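Local coordinates for dehalogenase-like hydrolase (Ralstonia solanacearum, PDB 3UMB), which probably catalyses the hydrolytic dehalogenation of small (S)-2-haloalkanoic acids to the corresponding (R)-2-hydroxyalkanoic acids, releasing a halide ion, at residues P106-L111 / H217-L222; G119-G124 / A162-A167; W183-A188 / V210-A215. All coordinates share one frame; numbering follows the deposited sequence.

The three contacts join helix to helix, helix to strand and helix to loop around the parallel sheet of the haloacid dehalogenase core. Interaction 1 closes the longest stretch of chain, and interactions 2 and 3 lie within it, one after the other in sequence. Centre to centre, interaction 2 lies about 19 Å from interaction 1 and about 16 Å from interaction 3. Interactions 2 and 3 touch where N123 ND2 comes 4.3 Å from W183 CH2. K155 joins them as well, bonding L121 O and pairing with D184. In this superfamily the active site lies at the C-terminal ends of the core strands, where N123 follows strand 118-122. All three contacts lie away from the magnesium sites.

Interaction 1 of 3, residues P106-L111 / H217-L222; sequences PVLRQL and HDMRDL
In the parallel α/β core of the haloacid dehalogenase fold, helix 104-112 packs against the first turn of the C-terminal helix 219-227, and V107 is the main residue of the join. Its branched side chain works as a fork. With CG1 anti to the backbone N (chi1 -170°), that methyl rests 3.4 Å from M219 O, while CG2 lies 3.6 Å from R220 CG. A short β-branched residue suits this place, because two methyls can touch two successive residues while the helix backbones stay close. R220 crosses V107 at about a right angle and packs its CG methylene there while its guanidinium lies further out by D218, which suits arginine at an exposed position. Deeper in, M219, present as selenomethionine, brings CE to 4.2 Å from L108 CD2. Both residues also touch F9 on strand 6-9, so the helix pair is seated on the sheet.

D218 sets the start of the second helix. It is the N-cap: its OD1 accepts from D221 N at 3.0 Å, the donor standing 43° out of the carboxylate plane. D218 OD1 and D221 OD2, both acceptors, are 3.0 Å apart, which may raise the proton affinity of one of them, and E103 adds a third carboxylate. R220 probably eases this crowding through a salt bridge, D218 OD2 lying in the guanidinium plane, at its edge, 3.5 Å from R220 NE.

Interaction 2 of 3, residues G119-G124 / A162-A167; sequences GILSNG and ALAPRA
L121, on strand 118-122, and L163, on helix 163-168, form the tight part of this contact. One methyl does most of the touching: L121 CD1 lies 3.9 Å from L163 CB and 4.0 Å from L163 CD1, nested against both the root and the end of the second leucine. The two side chains cross at about a right angle. L121 reaches the helix because its CG is anti to the backbone N (chi1 -174°), which sends the branched end out from the sheet. Leucine suits both positions, being long enough to bridge strand and helix and apolar enough for a buried interface.

Packing is looser one residue further along the helix, where L121 CD2 and A164 CB stay 4.5 Å apart. The small methyl of A164 lets this side of the helix lie near the sheet, and A164 also touches V8 on strand 6-9. L121 meets V8 too, and L146 on the other neighbouring strand, so the leucine is walled in by the sheet as well as by the helix. The far side of the helix is the solvent side, where R166 is exposed.

A helix laid over an inner strand of a parallel sheet, with purely apolar side chains between them, belongs to the Rossmann-like α/β core of the haloacid dehalogenase superfamily.

Interaction 3 of 3, residues W183-A188 / V210-A215; sequences WDACGA and VAPAAA
C186, on helix 182-191, meets V210 in the loop that leads to strand 214-216. C186 CB lies 3.8 Å from V210 CG1, and the sulfur adds to the touch, with C186 SG 3.9 Å from V210 O and 4.0 Å from V210 CG1. V210 CG1 takes the position between its own backbone N and carbonyl carbon (chi1 63°), and from there it also comes within 3.9 Å of C186 O. One methyl thus covers the side chain and the carbonyl of a single helical residue. Two residues further along the loop, P212 CB lies 4.1 Å from A185 CB.

The next shell holds these pieces in place. V210 continues along the helix to T189 and W190, C186 also packs on L208, and T189 OG1 is hydrogen-bonded to A185 O. P212 rests on T195 and A185 on W197, both on strand 194-198, so the alanine-proline pair sits where helix, loop and sheet converge. The helix itself is fixed by D184, which bonds Y161 and S179 and forms a salt bridge with K155.

Small residues suit the helix side, since alanine and cysteine let the loop come close, and the rigid proline suits an extended backbone. The two segments share no hydrogen bond or salt bridge; the contact is made by close packing, with two carbonyl oxygens at its edge, which implies that fit and burial of apolar surface, rather than polar bonds, hold loop to helix.

Interaction 1 of 3, residues P106-L111 / H217-L222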
loop_
_atom_site.group_PDB
_atom_site.type_symbol
_atom_site.label_atom_id
_atom_site.label_comp_id
_atom_site.label_asym_id
_atom_site.label_seq_id
_atom_site.Cartn_x
_atom_site.Cartn_y
_atom_site.Cartn_z
ATOM N N PRO A 106 7.276 -24.612 -20.559
ATOM C CA PRO A 106 7.051 -26.079 -20.529
ATOM C C PRO A 106 6.063 -26.531 -19.469
ATOM O O PRO A 106 5.218 -27.419 -19.734
ATOM C CB PRO A 106 8.434 -26.669 -20.194
ATOM C CG PRO A 106 9.353 -25.504 -19.946
ATOM C CD PRO A 106 8.706 -24.259 -20.431
ATOM N N VAL A 107 6.223 -25.942 -18.264
ATOM C CA VAL A 107 5.359 -26.189 -17.087
ATOM C C VAL A 107 3.915 -25.866 -17.450
ATOM O O VAL A 107 3.014 -26.595 -17.069
ATOM C CB VAL A 107 5.731 -25.318 -15.809
ATOM C CG1 VAL A 107 4.965 -25.826 -14.606
ATOM C CG2 VAL A 107 7.242 -25.297 -15.504
ATOM N N LEU A 108 3.701 -24.779 -18.186
ATOM C CA LEU A 108 2.358 -24.458 -18.655
ATOM C C LEU A 108 1.847 -25.631 -19.509
ATOM O O LEU A 108 0.682 -26.035 -19.410
ATOM C CB LEU A 108 2.335 -23.108 -19.404
ATOM C CG LEU A 108 2.565 -21.848 -18.528
ATOM C CD1 LEU A 108 2.795 -20.534 -19.312
ATOM C CD2 LEU A 108 1.403 -21.657 -17.572
ATOM N N ARG A 109 2.739 -26.234 -20.289
ATOM C CA ARG A 109 2.350 -27.360 -21.135
ATOM C C ARG A 109 2.022 -28.621 -20.346
ATOM O O ARG A 109 0.980 -29.212 -20.596
ATOM C CB ARG A 109 3.383 -27.600 -22.226
ATOM C CG ARG A 109 3.266 -26.533 -23.301
ATOM C CD ARG A 109 4.563 -26.270 -24.075
ATOM N NE ARG A 109 4.318 -25.279 -25.132
ATOM C CZ ARG A 109 5.252 -24.732 -25.913
ATOM N NH1 ARG A 109 6.538 -25.069 -25.771
ATOM N NH2 ARG A 109 4.892 -23.833 -26.843
ATOM N N GLN A 110 2.840 -29.011 -19.364
ATOM C CA GLN A 110 2.486 -30.172 -18.504
ATOM C C GLN A 110 1.124 -30.022 -17.758
ATOM O O GLN A 110 0.581 -30.990 -17.237
ATOM C CB GLN A 110 3.614 -30.473 -17.505
ATOM C CG GLN A 110 4.774 -31.331 -18.079
ATOM C CD GLN A 110 6.152 -30.964 -17.490
ATOM O OE1 GLN A 110 6.667 -31.664 -16.615
ATOM N NE2 GLN A 110 6.747 -29.861 -17.972
ATOM N N LEU A 111 0.604 -28.789 -17.709
ATOM C CA LEU A 111 -0.721 -28.461 -17.133
ATOM C C LEU A 111 -1.812 -28.448 -18.213
ATOM O O LEU A 111 -2.876 -29.022 -18.010
ATOM C CB LEU A 111 -0.699 -27.090 -16.431
ATOM C CG LEU A 111 0.325 -26.836 -15.318
ATOM C CD1 LEU A 111 0.434 -25.330 -15.047
ATOM C CD2 LEU A 111 -0.049 -27.617 -14.071
ATOM N N HIS A 217 9.327 -22.063 -4.725
ATOM C CA HIS A 217 10.377 -21.136 -5.115
ATOM C C HIS A 217 10.266 -20.725 -6.553
ATOM O O HIS A 217 10.752 -19.664 -6.934
ATOM C CB HIS A 217 11.741 -21.779 -4.853
ATOM C CG HIS A 217 12.891 -21.007 -5.405
ATOM N ND1 HIS A 217 13.682 -21.485 -6.434
ATOM C CD2 HIS A 217 13.385 -19.781 -5.082
ATOM C CE1 HIS A 217 14.604 -20.577 -6.727
ATOM N NE2 HIS A 217 14.454 -19.541 -5.912
ATOM N N ASP A 218 9.608 -21.555 -7.357
ATOM C CA ASP A 218 9.484 -21.315 -8.789
ATOM C C ASP A 218 8.316 -22.077 -9.388
ATOM O O ASP A 218 7.602 -22.814 -8.697
ATOM C CB ASP A 218 10.786 -21.692 -9.495
ATOM C CG ASP A 218 11.187 -23.151 -9.276
ATOM O OD1 ASP A 218 10.451 -23.907 -8.571
ATOM O OD2 ASP A 218 12.277 -23.505 -9.792
HETATM N N MSE A 219 8.117 -21.868 -10.678
HETATM C CA MSE A 219 6.989 -22.433 -11.404
HETATM C C MSE A 219 6.928 -23.939 -11.454
HETATM O O MSE A 219 5.844 -24.565 -11.535
HETATM C CB MSE A 219 7.028 -21.877 -12.796
HETATM C CG MSE A 219 6.433 -20.511 -12.788
HETATM SE SE MSE A 219 4.491 -20.676 -12.993
HETATM C CE MSE A 219 4.471 -20.395 -14.953
ATOM N N ARG A 220 8.114 -24.523 -11.393
ATOM C CA ARG A 220 8.271 -25.950 -11.444
ATOM C C ARG A 220 7.892 -26.523 -10.104
ATOM O O ARG A 220 7.358 -27.619 -10.043
ATOM C CB ARG A 220 9.703 -26.285 -11.848
ATOM C CG ARG A 220 10.058 -25.731 -13.241
ATOM C CD ARG A 220 11.539 -25.925 -13.663
ATOM N NE ARG A 220 12.446 -25.030 -12.938
ATOM C CZ ARG A 220 13.728 -24.825 -13.242
ATOM N NH1 ARG A 220 14.279 -25.421 -14.305
ATOM N NH2 ARG A 220 14.462 -24.011 -12.484
ATOM N N ASP A 221 8.096 -25.790 -9.013
ATOM C CA ASP A 221 7.482 -26.241 -7.764
ATOM C C ASP A 221 5.962 -26.258 -7.866
ATOM O O ASP A 221 5.323 -27.108 -7.235
ATOM C CB ASP A 221 7.927 -25.420 -6.553
ATOM C CG ASP A 221 9.373 -25.685 -6.164
ATOM O OD1 ASP A 221 9.849 -26.847 -6.283
ATOM O OD2 ASP A 221 10.033 -24.714 -5.743
ATOM N N LEU A 222 5.386 -25.336 -8.645
ATOM C CA LEU A 222 3.919 -25.257 -8.796
ATOM C C LEU A 222 3.376 -26.504 -9.497
ATOM O O LEU A 222 2.387 -27.099 -9.054
ATOM C CB LEU A 222 3.484 -24.002 -9.571
ATOM C CG LEU A 222 2.063 -24.140 -10.167
ATOM C CD1 LEU A 222 0.986 -24.108 -9.119
ATOM C CD2 LEU A 222 1.797 -23.112 -11.204
#

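Interaction 2 of 3, residues G119-G124 / A162-A167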
loop_
_atom_site.group_PDB
_atom_site.type_symbol
_atom_site.label_atom_id
_atom_site.label_comp_id
_atom_site.label_asym_id
_atom_site.label_seq_id
_atom_site.Cartn_x
_atom_site.Cartn_y
_atom_site.Cartn_z
ATOM N N GLY A 119 -5.478 -19.243 -17.307
ATOM C CA GLY A 119 -5.709 -17.812 -17.477
ATOM C C GLY A 119 -4.689 -16.924 -16.786
ATOM O O GLY A 119 -3.938 -17.380 -15.891
ATOM N N ILE A 120 -4.678 -15.665 -17.219
ATOM C CA ILE A 120 -3.995 -14.567 -16.531
ATOM C C ILE A 120 -5.017 -13.610 -15.902
ATOM O O ILE A 120 -6.012 -13.226 -16.558
ATOM C CB ILE A 120 -3.198 -13.723 -17.504
ATOM C CG1 ILE A 120 -2.190 -14.585 -18.250
ATOM C CG2 ILE A 120 -2.473 -12.589 -16.773
ATOM C CD1 ILE A 120 -1.285 -13.783 -19.177
ATOM N N LEU A 121 -4.774 -13.228 -14.648
ATOM C CA LEU A 121 -5.502 -12.124 -13.986
ATOM C C LEU A 121 -4.506 -11.095 -13.456
ATOM O O LEU A 121 -3.706 -11.415 -12.577
ATOM C CB LEU A 121 -6.410 -12.606 -12.863
ATOM C CG LEU A 121 -7.295 -11.514 -12.242
ATOM C CD1 LEU A 121 -8.310 -10.978 -13.277
ATOM C CD2 LEU A 121 -8.005 -12.020 -10.993
ATOM N N SER A 122 -4.557 -9.881 -14.021
ATOM C CA SER A 122 -3.508 -8.900 -13.877
ATOM C C SER A 122 -4.013 -7.495 -13.594
ATOM O O SER A 122 -5.042 -7.063 -14.110
ATOM C CB SER A 122 -2.678 -8.862 -15.150
ATOM O OG SER A 122 -1.729 -7.794 -15.100
ATOM N N ASN A 123 -3.258 -6.773 -12.775
ATOM C CA ASN A 123 -3.536 -5.365 -12.506
ATOM C C ASN A 123 -3.335 -4.640 -13.849
ATOM O O ASN A 123 -3.894 -3.558 -14.117
ATOM C CB ASN A 123 -2.594 -4.814 -11.398
ATOM C CG ASN A 123 -3.152 -4.977 -9.961
ATOM O OD1 ASN A 123 -4.337 -5.245 -9.732
ATOM N ND2 ASN A 123 -2.273 -4.791 -8.978
ATOM N N GLY A 124 -2.553 -5.280 -14.716
ATOM C CA GLY A 124 -2.266 -4.741 -16.034
ATOM C C GLY A 124 -3.497 -4.390 -16.823
ATOM O O GLY A 124 -4.383 -5.216 -16.998
ATOM N N ALA A 162 -13.001 -11.491 -8.386
ATOM C CA ALA A 162 -14.193 -12.082 -8.938
ATOM C C ALA A 162 -14.144 -12.274 -10.432
ATOM O O ALA A 162 -14.918 -13.070 -10.932
ATOM C CB ALA A 162 -15.450 -11.316 -8.565
ATOM N N LEU A 163 -13.278 -11.568 -11.141
ATOM C CA LEU A 163 -13.224 -11.727 -12.586
ATOM C C LEU A 163 -12.947 -13.194 -13.007
ATOM O O LEU A 163 -13.435 -13.634 -14.042
ATOM C CB LEU A 163 -12.220 -10.744 -13.270
ATOM C CG LEU A 163 -12.545 -9.237 -13.311
ATOM C CD1 LEU A 163 -11.310 -8.375 -13.637
ATOM C CD2 LEU A 163 -13.666 -8.930 -14.267
ATOM N N ALA A 164 -12.187 -13.946 -12.221
ATOM C CA ALA A 164 -11.709 -15.245 -12.717
ATOM C C ALA A 164 -12.772 -16.324 -12.585
ATOM O O ALA A 164 -13.043 -17.006 -13.558
ATOM C CB ALA A 164 -10.409 -15.650 -12.099
ATOM N N PRO A 165 -13.436 -16.438 -11.427
ATOM C CA PRO A 165 -14.595 -17.326 -11.450
ATOM C C PRO A 165 -15.558 -17.028 -12.606
ATOM O O PRO A 165 -15.987 -17.976 -13.274
ATOM C CB PRO A 165 -15.226 -17.097 -10.097
ATOM C CG PRO A 165 -13.996 -16.855 -9.214
ATOM C CD PRO A 165 -13.164 -15.950 -10.066
ATOM N N ARG A 166 -15.821 -15.746 -12.903
ATOM C CA ARG A 166 -16.780 -15.395 -13.959
ATOM C C ARG A 166 -16.381 -15.880 -15.276
ATOM O O ARG A 166 -17.187 -16.479 -15.949
ATOM C CB ARG A 166 -16.984 -13.897 -14.143
ATOM C CG ARG A 166 -18.201 -13.406 -13.406
ATOM C CD ARG A 166 -18.904 -12.236 -14.131
ATOM N NE ARG A 166 -18.055 -11.067 -14.260
ATOM C CZ ARG A 166 -17.555 -10.414 -13.239
ATOM N NH1 ARG A 166 -17.807 -10.813 -11.995
ATOM N NH2 ARG A 166 -16.836 -9.331 -13.452
ATOM N N ALA A 167 -15.158 -15.553 -15.689
ATOM C CA ALA A 167 -14.652 -15.965 -17.010
ATOM C C ALA A 167 -14.585 -17.511 -17.198
ATOM O O ALA A 167 -14.841 -18.001 -18.288
ATOM C CB ALA A 167 -13.301 -15.345 -17.284
#

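Interaction 3 of 3, residues W183-A188 / V210-A215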
loop_
_atom_site.group_PDB
_atom_site.type_symbol
_atom_site.label_atom_id
_atom_site.label_comp_id
_atom_site.label_asym_id
_atom_site.label_seq_id
_atom_site.Cartn_x
_atom_site.Cartn_y
_atom_site.Cartn_z
ATOM N N TRP A 183 1.197 -10.859 -0.772
ATOM C CA TRP A 183 -0.051 -10.179 -0.420
ATOM C C TRP A 183 -1.196 -10.700 -1.299
ATOM O O TRP A 183 -2.326 -10.859 -0.853
ATOM C CB TRP A 183 0.081 -8.649 -0.502
ATOM C CG TRP A 183 0.533 -8.093 -1.840
ATOM C CD1 TRP A 183 1.816 -7.769 -2.187
ATOM C CD2 TRP A 183 -0.279 -7.799 -2.988
ATOM N NE1 TRP A 183 1.861 -7.357 -3.507
ATOM C CE2 TRP A 183 0.584 -7.329 -4.002
ATOM C CE3 TRP A 183 -1.645 -7.913 -3.263
ATOM C CZ2 TRP A 183 0.118 -6.920 -5.269
ATOM C CZ3 TRP A 183 -2.115 -7.557 -4.546
ATOM C CH2 TRP A 183 -1.222 -7.067 -5.531
ATOM N N ASP A 184 -0.895 -10.973 -2.555
ATOM C CA ASP A 184 -1.890 -11.403 -3.513
ATOM C C ASP A 184 -2.274 -12.864 -3.267
ATOM O O ASP A 184 -3.463 -13.194 -3.308
ATOM C CB ASP A 184 -1.333 -11.196 -4.918
ATOM C CG ASP A 184 -2.397 -11.211 -6.002
ATOM O OD1 ASP A 184 -3.632 -11.204 -5.716
ATOM O OD2 ASP A 184 -1.954 -11.208 -7.164
ATOM N N ALA A 185 -1.315 -13.735 -2.945
ATOM C CA ALA A 185 -1.688 -15.156 -2.597
ATOM C C ALA A 185 -2.651 -15.121 -1.443
ATOM O O ALA A 185 -3.650 -15.859 -1.412
ATOM C CB ALA A 185 -0.470 -16.027 -2.243
ATOM N N CYS A 186 -2.363 -14.247 -0.495
ATOM C CA CYS A 186 -3.165 -14.118 0.727
ATOM C C CYS A 186 -4.553 -13.529 0.453
ATOM O O CYS A 186 -5.558 -13.972 1.013
ATOM C CB CYS A 186 -2.422 -13.211 1.708
ATOM S SG CYS A 186 -1.013 -14.028 2.545
ATOM N N GLY A 187 -4.594 -12.502 -0.393
ATOM C CA GLY A 187 -5.871 -11.895 -0.769
ATOM C C GLY A 187 -6.734 -12.909 -1.517
ATOM O O GLY A 187 -7.967 -12.956 -1.321
ATOM N N ALA A 188 -6.099 -13.713 -2.384
ATOM C CA ALA A 188 -6.828 -14.723 -3.148
ATOM C C ALA A 188 -7.370 -15.815 -2.265
ATOM O O ALA A 188 -8.462 -16.307 -2.501
ATOM C CB ALA A 188 -5.989 -15.282 -4.224
ATOM N N VAL A 210 -3.615 -15.519 7.435
ATOM C CA VAL A 210 -4.108 -16.396 6.372
ATOM C C VAL A 210 -2.856 -16.862 5.639
ATOM O O VAL A 210 -1.836 -16.180 5.655
ATOM C CB VAL A 210 -5.076 -15.651 5.425
ATOM C CG1 VAL A 210 -4.360 -14.493 4.692
ATOM C CG2 VAL A 210 -5.733 -16.605 4.419
ATOM N N ALA A 211 -2.921 -18.048 5.048
ATOM C CA ALA A 211 -1.793 -18.609 4.275
ATOM C C ALA A 211 -2.305 -19.311 3.005
ATOM O O ALA A 211 -3.320 -19.964 3.002
ATOM C CB ALA A 211 -0.919 -19.567 5.166
ATOM N N PRO A 212 -1.594 -19.166 1.909
ATOM C CA PRO A 212 -1.961 -19.934 0.741
ATOM C C PRO A 212 -1.925 -21.464 0.978
ATOM O O PRO A 212 -1.377 -21.921 1.971
ATOM C CB PRO A 212 -0.894 -19.543 -0.263
ATOM C CG PRO A 212 0.284 -19.168 0.573
ATOM C CD PRO A 212 -0.302 -18.490 1.743
ATOM N N ALA A 213 -2.508 -22.225 0.062
ATOM C CA ALA A 213 -2.599 -23.657 0.205
ATOM C C ALA A 213 -1.178 -24.236 0.268
ATOM O O ALA A 213 -0.875 -25.010 1.188
ATOM C CB ALA A 213 -3.405 -24.271 -0.971
ATOM N N ALA A 214 -0.316 -23.817 -0.675
ATOM C CA ALA A 214 1.102 -24.125 -0.624
ATOM C C ALA A 214 1.907 -23.003 -1.277
ATOM O O ALA A 214 1.355 -22.140 -1.907
ATOM C CB ALA A 214 1.370 -25.467 -1.311
ATOM N N ALA A 215 3.212 -23.013 -1.086
ATOM C CA ALA A 215 4.136 -22.052 -1.695
ATOM C C ALA A 215 5.417 -22.806 -2.161
ATOM O O ALA A 215 5.731 -23.880 -1.663
ATOM C CB ALA A 215 4.514 -20.947 -0.688
#